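Complement factor MASP-3 (Homo sapiens, PDB 3DEM) is a serine protease of the lectin complement pathway whose calcium-binding CUB1-EGF-CUB2 region carries its interaction sites for mannan-binding lectin and ficolins. Local coordinates at residues Tyr21-Ser25 and Phe99-Asn105; Tyr146-Arg150 and Asn159-Arg163; Val177-Pro181 and Cys193-Ile197. All blocks are in the same frame, centred on the assembly; numbering follows the deposited sequence.

How the contacts relate
The three contacts follow one another along an elongated chain and illustrate how a modular protein is held together: contact 1 in the first CUB domain, contact 2 in the calcium-binding EGF domain, contact 3 in the second CUB domain. The centres of contacts 1 and 3 are 77 Å apart, on opposite sides of the middle of the chain. Contact 2 lies between, its centre 55 Å from that of contact 1 and 23 Å from that of contact 3; nearest atoms of contacts 2 and 3 stay about 8 Å apart. Each uses a different device: calcium and a bulged strand pairing in contact 1, a disulfide with bridging waters in contact 2, a hydrophobic core in contact 3.

Contact 1 of 3, residues Tyr21-Ser25 and Phe99-Asn105; sequences YPSDS and FRSDFSN. With CA (calcium ion), chain E.
In the first CUB domain Glu49, Asp57, Asp102 and Ser104 build a calcium site, and 21-25 packs beside the chain carrying the last two, with Tyr21 against Phe99. CZ of Phe99 sits 3.4 Å from CG of Tyr21, the phenylalanine edge directed at the tyrosine face with the planes at 76°, a T-shaped pair. The Tyr21 hydroxyl is hydrogen-bonded to the calcium ligand Asp57. A chi1 of -179° swings OG of Ser101 away from its own N, toward Pro22 O and the edge of the tyrosine ring, 3.1 Å from Tyr21 CE1. Water 1 lies close to this OG, donates to Asp102 O and binds the calcium. Asp102 OD1 meets the metal at 2.2 Å; Ser104 O and water 2 are further ligands.

The backbones are tied by a nearly straight bond from Asp24 N to Asp102 O, 2.7 Å, and by Ser101 N to Ser25 O at 2.8 Å. Farther out, the Asp24 carboxylate stacks over a face of the Phe103 ring, their planes 12° apart. Asp24 and Ser25 both face Ser101, so the pairing is a G1 beta bulge, set here at the edge of a CUB calcium site.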
loop_
_atom_site.group_PDB
_atom_site.type_symbol
_atom_site.label_atom_id
_atom_site.label_comp_id
_atom_site.label_asym_id
_atom_site.label_seq_id
_atom_site.Cartn_x
_atom_site.Cartn_y
_atom_site.Cartn_z
ATOM N N TYR A 21 -3.089 -34.754 3.069
ATOM C CA TYR A 21 -1.681 -34.697 3.434
ATOM C C TYR A 21 -1.199 -35.992 4.082
ATOM O O TYR A 21 -1.983 -36.715 4.699
ATOM C CB TYR A 21 -1.379 -33.487 4.329
ATOM C CG TYR A 21 -2.202 -33.383 5.598
ATOM C CD1 TYR A 21 -1.902 -34.160 6.715
ATOM C CD2 TYR A 21 -3.254 -32.477 5.694
ATOM C CE1 TYR A 21 -2.647 -34.052 7.881
ATOM C CE2 TYR A 21 -3.998 -32.360 6.855
ATOM C CZ TYR A 21 -3.690 -33.150 7.943
ATOM O OH TYR A 21 -4.425 -33.039 9.100
ATOM N N PRO A 22 0.100 -36.293 3.929
ATOM C CA PRO A 22 0.670 -37.498 4.518
ATOM C C PRO A 22 0.848 -37.346 6.026
ATOM O O PRO A 22 0.862 -36.228 6.544
ATOM C CB PRO A 22 2.030 -37.617 3.824
ATOM C CG PRO A 22 2.393 -36.207 3.476
ATOM C CD PRO A 22 1.099 -35.501 3.186
ATOM N N SER A 23 0.962 -38.469 6.726
ATOM C CA SER A 23 1.182 -38.439 8.164
ATOM C C SER A 23 2.668 -38.250 8.457
ATOM O O SER A 23 3.505 -38.392 7.566
ATOM C CB SER A 23 0.659 -39.722 8.818
ATOM O OG SER A 23 1.353 -40.854 8.337
ATOM N N ASP A 24 2.979 -37.922 9.708
ATOM C CA ASP A 24 4.355 -37.712 10.156
ATOM C C ASP A 24 5.138 -36.802 9.222
ATOM O O ASP A 24 6.250 -37.127 8.804
ATOM C CB ASP A 24 5.093 -39.041 10.328
ATOM C CG ASP A 24 6.509 -38.857 10.853
ATOM O OD1 ASP A 24 6.729 -37.936 11.674
ATOM O OD2 ASP A 24 7.402 -39.630 10.441
ATOM N N SER A 25 4.555 -35.660 8.885
ATOM C CA SER A 25 5.252 -34.710 8.044
ATOM C C SER A 25 5.378 -33.382 8.771
ATOM O O SER A 25 4.513 -33.009 9.562
ATOM C CB SER A 25 4.540 -34.533 6.699
ATOM O OG SER A 25 3.314 -33.838 6.853
ATOM N N PHE A 99 3.837 -26.400 9.096
ATOM C CA PHE A 99 2.745 -27.358 9.047
ATOM C C PHE A 99 3.225 -28.676 9.636
ATOM O O PHE A 99 4.228 -29.231 9.190
ATOM C CB PHE A 99 2.255 -27.573 7.614
ATOM C CG PHE A 99 1.369 -28.783 7.452
ATOM C CD1 PHE A 99 0.045 -28.754 7.866
ATOM C CD2 PHE A 99 1.862 -29.950 6.889
ATOM C CE1 PHE A 99 -0.769 -29.868 7.723
ATOM C CE2 PHE A 99 1.053 -31.070 6.741
ATOM C CZ PHE A 99 -0.264 -31.024 7.157
ATOM N N ARG A 100 2.523 -29.170 10.648
ATOM C CA ARG A 100 2.869 -30.450 11.238
ATOM C C ARG A 100 1.702 -31.416 11.183
ATOM O O ARG A 100 0.561 -31.052 11.458
ATOM C CB ARG A 100 3.319 -30.294 12.690
ATOM C CG ARG A 100 3.860 -31.592 13.279
ATOM C CD ARG A 100 3.094 -32.000 14.524
ATOM N NE ARG A 100 3.520 -33.299 15.032
ATOM C CZ ARG A 100 2.998 -33.883 16.105
ATOM N NH1 ARG A 100 2.027 -33.284 16.780
ATOM N NH2 ARG A 100 3.445 -35.067 16.501
ATOM N N SER A 101 2.015 -32.659 10.841
ATOM C CA SER A 101 1.047 -33.731 10.790
ATOM C C SER A 101 1.596 -34.853 11.665
ATOM O O SER A 101 2.720 -35.307 11.455
ATOM C CB SER A 101 0.895 -34.199 9.342
ATOM O OG SER A 101 -0.058 -35.236 9.220
ATOM N N ASP A 102 0.844 -35.283 12.670
ATOM C CA ASP A 102 1.349 -36.351 13.534
ATOM C C ASP A 102 1.236 -37.723 12.870
ATOM O O ASP A 102 1.047 -37.819 11.656
ATOM C CB ASP A 102 0.706 -36.320 14.931
ATOM C CG ASP A 102 -0.799 -36.503 14.902
ATOM O OD1 ASP A 102 -1.381 -36.615 13.804
ATOM O OD2 ASP A 102 -1.405 -36.533 15.996
ATOM N N PHE A 103 1.360 -38.780 13.663
ATOM C CA PHE A 103 1.372 -40.142 13.134
ATOM C C PHE A 103 -0.030 -40.651 12.814
ATOM O O PHE A 103 -0.192 -41.633 12.096
ATOM C CB PHE A 103 2.057 -41.096 14.123
ATOM C CG PHE A 103 3.517 -40.802 14.346
ATOM C CD1 PHE A 103 3.914 -39.795 15.219
ATOM C CD2 PHE A 103 4.494 -41.535 13.685
ATOM C CE1 PHE A 103 5.259 -39.522 15.425
ATOM C CE2 PHE A 103 5.843 -41.269 13.885
ATOM C CZ PHE A 103 6.226 -40.262 14.756
ATOM N N SER A 104 -1.039 -39.977 13.349
ATOM C CA SER A 104 -2.411 -40.459 13.250
ATOM C C SER A 104 -3.243 -39.684 12.231
ATOM O O SER A 104 -3.869 -38.678 12.572
ATOM C CB SER A 104 -3.088 -40.397 14.623
ATOM O OG SER A 104 -4.362 -41.020 14.590
ATOM N N ASN A 105 -3.255 -40.160 10.987
ATOM C CA ASN A 105 -4.116 -39.575 9.958
ATOM C C ASN A 105 -5.199 -40.548 9.474
ATOM O O ASN A 105 -5.315 -40.816 8.274
ATOM C CB ASN A 105 -3.290 -39.051 8.777
ATOM C CG ASN A 105 -3.913 -37.821 8.126
ATOM O OD1 ASN A 105 -4.778 -37.165 8.709
ATOM N ND2 ASN A 105 -3.467 -37.498 6.918
HETATM CA CA CA E . -3.061 -36.267 12.413
HETATM O O HOH W 1 -1.126 -36.913 10.812
HETATM O O HOH W 2 -4.769 -36.725 10.999
#

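Contact 2 of 3, residues Tyr146-Arg150 and Asn159-Arg163; sequences YCSCR and NRTCR. With NAG (2-acetamido-2-deoxy-beta-D-glucopyranose), chain C.
The carbonyl oxygen of Asn159 receives a hydrogen bond of 2.7 Å from water 3, and the same water accepts one from the backbone N of Cys147. A second water bridges two carbonyls, donating to both: water 4 reaches Arg160 O at 2.8 Å and, more loosely, Ser148 O. Single waters thus join the two segments of the EGF domain, each touching one backbone atom on either segment.

Beyond the waters the link becomes covalent. Cys149 SG and Cys162 SG are bonded at 2.0 Å, with a torsion about the sulfur-sulfur bond of -85°, close to the relaxed right angle. This is the last disulfide of the EGF pattern, fifth cysteine to sixth, after Cys124-Cys138 and Cys134-Cys147. Both sulfurs stand anti to their own carbonyl carbon (chi1 -60° and -61°), and the bonds from both alpha carbons point across the gap, which lets the disulfide span 5.8 Å between the CA atoms. Cys147 also points across; its CB rests 3.5 Å from Asn159 O, and its SG lies alongside the alpha carbon of Arg160.

Asn159, in the loop between strands 154-155 and 162-163, is N-glycosylated in the sequence Asn-Arg-Thr, its ND2 bonded to C1 of an N-acetylglucosamine. The Thr161 hydroxyl of that sequon is hydrogen-bonded to Asp158 and to Ser190 of the second CUB domain, and so bridges the two modules. The chemistry implies that these two segments are tied by one covalent bridge and by waters standing in for direct hydrogen bonds.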
loop_
_atom_site.group_PDB
_atom_site.type_symbol
_atom_site.label_atom_id
_atom_site.label_comp_id
_atom_site.label_asym_id
_atom_site.label_seq_id
_atom_site.Cartn_x
_atom_site.Cartn_y
_atom_site.Cartn_z
ATOM N N TYR A 146 10.363 9.656 5.045
ATOM C CA TYR A 146 11.271 10.773 5.297
ATOM C C TYR A 146 10.531 11.930 5.954
ATOM O O TYR A 146 9.300 11.967 5.954
ATOM C CB TYR A 146 11.976 11.233 4.014
ATOM C CG TYR A 146 11.062 11.833 2.968
ATOM C CD1 TYR A 146 10.805 13.203 2.942
ATOM C CD2 TYR A 146 10.469 11.035 1.997
ATOM C CE1 TYR A 146 9.974 13.759 1.984
ATOM C CE2 TYR A 146 9.630 11.576 1.035
ATOM C CZ TYR A 146 9.387 12.940 1.031
ATOM O OH TYR A 146 8.560 13.475 0.068
ATOM N N CYS A 147 11.290 12.867 6.517
ATOM C CA CYS A 147 10.731 14.047 7.161
ATOM C C CYS A 147 10.956 15.286 6.300
ATOM O O CYS A 147 11.882 15.334 5.491
ATOM C CB CYS A 147 11.378 14.271 8.532
ATOM S SG CYS A 147 11.407 12.842 9.653
ATOM N N SER A 148 10.099 16.284 6.478
ATOM C CA SER A 148 10.313 17.597 5.878
ATOM C C SER A 148 9.831 18.668 6.857
ATOM O O SER A 148 9.269 18.349 7.907
ATOM C CB SER A 148 9.606 17.721 4.523
ATOM O OG SER A 148 8.237 18.047 4.682
ATOM N N CYS A 149 10.046 19.934 6.517
ATOM C CA CYS A 149 9.767 21.016 7.457
ATOM C C CYS A 149 8.779 22.044 6.934
ATOM O O CYS A 149 8.567 22.163 5.728
ATOM C CB CYS A 149 11.067 21.701 7.866
ATOM S SG CYS A 149 12.201 20.563 8.668
ATOM N N ARG A 150 8.175 22.786 7.856
ATOM C CA ARG A 150 7.323 23.904 7.483
ATOM C C ARG A 150 8.117 24.979 6.758
ATOM O O ARG A 150 9.329 25.128 6.958
ATOM C CB ARG A 150 6.687 24.546 8.713
ATOM C CG ARG A 150 5.730 23.669 9.494
ATOM C CD ARG A 150 5.065 24.492 10.592
ATOM N NE ARG A 150 4.924 23.726 11.827
ATOM C CZ ARG A 150 5.337 24.139 13.025
ATOM N NH1 ARG A 150 5.909 25.332 13.173
ATOM N NH2 ARG A 150 5.159 23.357 14.084
ATOM N N ASN A 159 18.142 14.716 9.906
ATOM C CA ASN A 159 17.104 14.373 8.936
ATOM C C ASN A 159 15.717 14.344 9.553
ATOM O O ASN A 159 14.802 13.739 9.012
ATOM C CB ASN A 159 17.402 13.025 8.274
ATOM C CG ASN A 159 18.622 13.075 7.379
ATOM O OD1 ASN A 159 18.864 14.068 6.694
ATOM N ND2 ASN A 159 19.397 12.000 7.381
ATOM N N ARG A 160 15.556 15.022 10.679
ATOM C CA ARG A 160 14.365 14.835 11.484
ATOM C C ARG A 160 13.827 16.141 12.063
ATOM O O ARG A 160 12.646 16.452 11.913
ATOM C CB ARG A 160 14.679 13.840 12.601
ATOM C CG ARG A 160 13.493 13.403 13.405
ATOM C CD ARG A 160 13.871 12.254 14.327
ATOM N NE ARG A 160 15.003 12.577 15.190
ATOM C CZ ARG A 160 14.901 13.248 16.333
ATOM N NH1 ARG A 160 13.712 13.674 16.742
ATOM N NH2 ARG A 160 15.984 13.499 17.070
ATOM N N THR A 161 14.687 16.903 12.731
ATOM C CA THR A 161 14.251 18.152 13.342
ATOM C C THR A 161 14.390 19.352 12.407
ATOM O O THR A 161 15.140 19.315 11.429
ATOM C CB THR A 161 14.952 18.417 14.695
ATOM O OG1 THR A 161 16.367 18.480 14.505
ATOM C CG2 THR A 161 14.629 17.312 15.679
ATOM N N CYS A 162 13.651 20.410 12.722
ATOM C CA CYS A 162 13.539 21.560 11.843
ATOM C C CYS A 162 14.065 22.837 12.501
ATOM O O CYS A 162 13.427 23.390 13.400
ATOM C CB CYS A 162 12.078 21.734 11.435
ATOM S SG CYS A 162 11.397 20.317 10.530
ATOM N N ARG A 163 15.228 23.298 12.047
ATOM C CA ARG A 163 15.864 24.492 12.599
ATOM C C ARG A 163 15.548 25.715 11.748
ATOM O O ARG A 163 14.883 25.602 10.725
ATOM C CB ARG A 163 17.384 24.297 12.696
ATOM C CG ARG A 163 18.101 24.203 11.354
ATOM C CD ARG A 163 19.613 24.312 11.530
ATOM N NE ARG A 163 20.306 24.452 10.250
ATOM C CZ ARG A 163 20.497 25.610 9.623
ATOM N NH1 ARG A 163 20.046 26.739 10.160
ATOM N NH2 ARG A 163 21.141 25.641 8.459
HETATM C C1 NAG C . 20.398 12.109 6.346
HETATM C C2 NAG C . 20.956 10.865 7.047
HETATM C C3 NAG C . 22.001 10.203 6.157
HETATM C C4 NAG C . 21.250 9.791 4.897
HETATM C C5 NAG C . 20.817 11.096 4.223
HETATM C C6 NAG C . 20.210 10.888 2.836
HETATM C C7 NAG C . 21.345 10.386 9.396
HETATM C C8 NAG C . 21.997 10.833 10.675
HETATM N N2 NAG C . 21.496 11.199 8.351
HETATM O O3 NAG C . 22.622 9.097 6.781
HETATM O O4 NAG C . 22.051 8.971 4.068
HETATM O O5 NAG C . 19.886 11.782 5.058
HETATM O O6 NAG C . 19.716 12.140 2.389
HETATM O O7 NAG C . 20.715 9.325 9.338
HETATM O O HOH W 3 14.160 12.500 6.734
HETATM O O HOH W 4 10.228 16.936 10.486
#

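Contact 3 of 3, residues Val177-Pro181 and Cys193-Ile197; sequences VITSP and CLYTI
With CG anti to its own carbonyl carbon (chi1 -53°), Tyr195 sends its ring from strand 192-198 across to strand 175-179, where Ile178 holds its CG2 branch anti to the backbone N, a torsion that turns this methyl toward the facing sheet and one face of the ring. These are edge strands of the two facing sheets of the CUB beta-sandwich, and their segments run almost antiparallel, at 169°, with axes 9.3 Å apart. That spacing is too wide for backbone hydrogen bonds and is filled by side chains; each strand finds its backbone partners in its own sheet, Ile178 with Leu273 and Tyr195 with Ile258.

The methyl CG2 of Ile178 lies over the Tyr195 ring, 3.9 Å from the centroid and 29° off the normal, a CH-pi contact. It is set toward the near rim, closest to CD1 of Tyr195 at 3.5 Å, and the two side chains pass one another, each pointing at the other's strand. The other branch of Ile178 goes elsewhere: CD1 of Ile178 meets CD1 of Ile197 at 3.8 Å. One isoleucine thus touches two residues of the facing strand, a separate branch for each. Trp271 adds its ring to Tyr195, the planes nearly perpendicular, while Val205 and Leu207 pack on Ile197.

Toward the other end, Thr179 O lies 3.0 Å from Tyr195 OH. The CD-CG side of Pro181 meets the same hydroxyl, CD 3.5 Å from Tyr195 OH. The proline also reaches the cysteine disulfide-bonded to Cys166, its CG standing 3.8 Å from SG of Cys193.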
loop_
_atom_site.group_PDB
_atom_site.type_symbol
_atom_site.label_atom_id
_atom_site.label_comp_id
_atom_site.label_asym_id
_atom_site.label_seq_id
_atom_site.Cartn_x
_atom_site.Cartn_y
_atom_site.Cartn_z
ATOM N N VAL A 177 13.771 45.503 20.777
ATOM C CA VAL A 177 13.227 44.264 21.321
ATOM C C VAL A 177 13.818 43.064 20.591
ATOM O O VAL A 177 13.925 43.052 19.360
ATOM C CB VAL A 177 11.688 44.210 21.204
ATOM C CG1 VAL A 177 11.160 42.881 21.731
ATOM C CG2 VAL A 177 11.051 45.383 21.945
ATOM N N ILE A 178 14.200 42.052 21.359
ATOM C CA ILE A 178 14.799 40.856 20.804
ATOM C C ILE A 178 14.085 39.662 21.423
ATOM O O ILE A 178 13.785 39.671 22.619
ATOM C CB ILE A 178 16.309 40.805 21.122
ATOM C CG1 ILE A 178 16.982 42.124 20.724
ATOM C CG2 ILE A 178 16.981 39.611 20.436
ATOM C CD1 ILE A 178 18.508 42.121 20.851
ATOM N N THR A 179 13.779 38.655 20.609
ATOM C CA THR A 179 13.079 37.472 21.107
ATOM C C THR A 179 13.641 36.200 20.483
ATOM O O THR A 179 14.333 36.248 19.461
ATOM C CB THR A 179 11.551 37.506 20.804
ATOM O OG1 THR A 179 11.319 37.177 19.425
ATOM C CG2 THR A 179 10.913 38.872 21.137
ATOM N N SER A 180 13.342 35.063 21.107
ATOM C CA SER A 180 13.545 33.774 20.475
ATOM C C SER A 180 12.651 33.689 19.233
ATOM O O SER A 180 11.630 34.364 19.154
ATOM C CB SER A 180 13.208 32.654 21.460
ATOM O OG SER A 180 11.902 32.821 21.989
ATOM N N PRO A 181 13.043 32.874 18.243
ATOM C CA PRO A 181 12.252 32.816 17.009
ATOM C C PRO A 181 10.812 32.365 17.254
ATOM O O PRO A 181 10.581 31.392 17.974
ATOM C CB PRO A 181 13.005 31.787 16.154
ATOM C CG PRO A 181 14.387 31.750 16.728
ATOM C CD PRO A 181 14.221 31.990 18.188
ATOM N N CYS A 193 21.120 30.816 17.425
ATOM C CA CYS A 193 20.794 32.197 17.094
ATOM C C CYS A 193 21.811 33.168 17.659
ATOM O O CYS A 193 22.142 33.109 18.845
ATOM C CB CYS A 193 19.405 32.557 17.635
ATOM S SG CYS A 193 18.119 31.404 17.140
ATOM N N LEU A 194 22.295 34.061 16.803
ATOM C CA LEU A 194 23.231 35.106 17.203
ATOM C C LEU A 194 22.559 36.461 17.025
ATOM O O LEU A 194 22.314 36.890 15.892
ATOM C CB LEU A 194 24.501 35.044 16.352
ATOM C CG LEU A 194 25.302 33.738 16.401
ATOM C CD1 LEU A 194 26.365 33.690 15.306
ATOM C CD2 LEU A 194 25.946 33.516 17.773
ATOM N N TYR A 195 22.253 37.115 18.146
ATOM C CA TYR A 195 21.683 38.453 18.136
ATOM C C TYR A 195 22.746 39.463 18.538
ATOM O O TYR A 195 23.378 39.325 19.591
ATOM C CB TYR A 195 20.504 38.542 19.099
ATOM C CG TYR A 195 19.452 37.482 18.885
ATOM C CD1 TYR A 195 18.424 37.667 17.970
ATOM C CD2 TYR A 195 19.478 36.295 19.617
ATOM C CE1 TYR A 195 17.452 36.695 17.786
ATOM C CE2 TYR A 195 18.521 35.321 19.436
ATOM C CZ TYR A 195 17.515 35.522 18.522
ATOM O OH TYR A 195 16.561 34.549 18.348
ATOM N N THR A 196 22.934 40.483 17.710
ATOM C CA THR A 196 24.013 41.437 17.924
ATOM C C THR A 196 23.521 42.867 18.109
ATOM O O THR A 196 22.844 43.421 17.235
ATOM C CB THR A 196 25.008 41.394 16.753
ATOM O OG1 THR A 196 25.378 40.037 16.510
ATOM C CG2 THR A 196 26.254 42.206 17.065
ATOM N N ILE A 197 23.863 43.455 19.252
ATOM C CA ILE A 197 23.556 44.848 19.515
ATOM C C ILE A 197 24.850 45.632 19.342
ATOM O O ILE A 197 25.864 45.319 19.979
ATOM C CB ILE A 197 22.970 45.061 20.931
ATOM C CG1 ILE A 197 21.732 44.179 21.142
ATOM C CG2 ILE A 197 22.629 46.543 21.162
ATOM C CD1 ILE A 197 21.237 44.149 22.570
#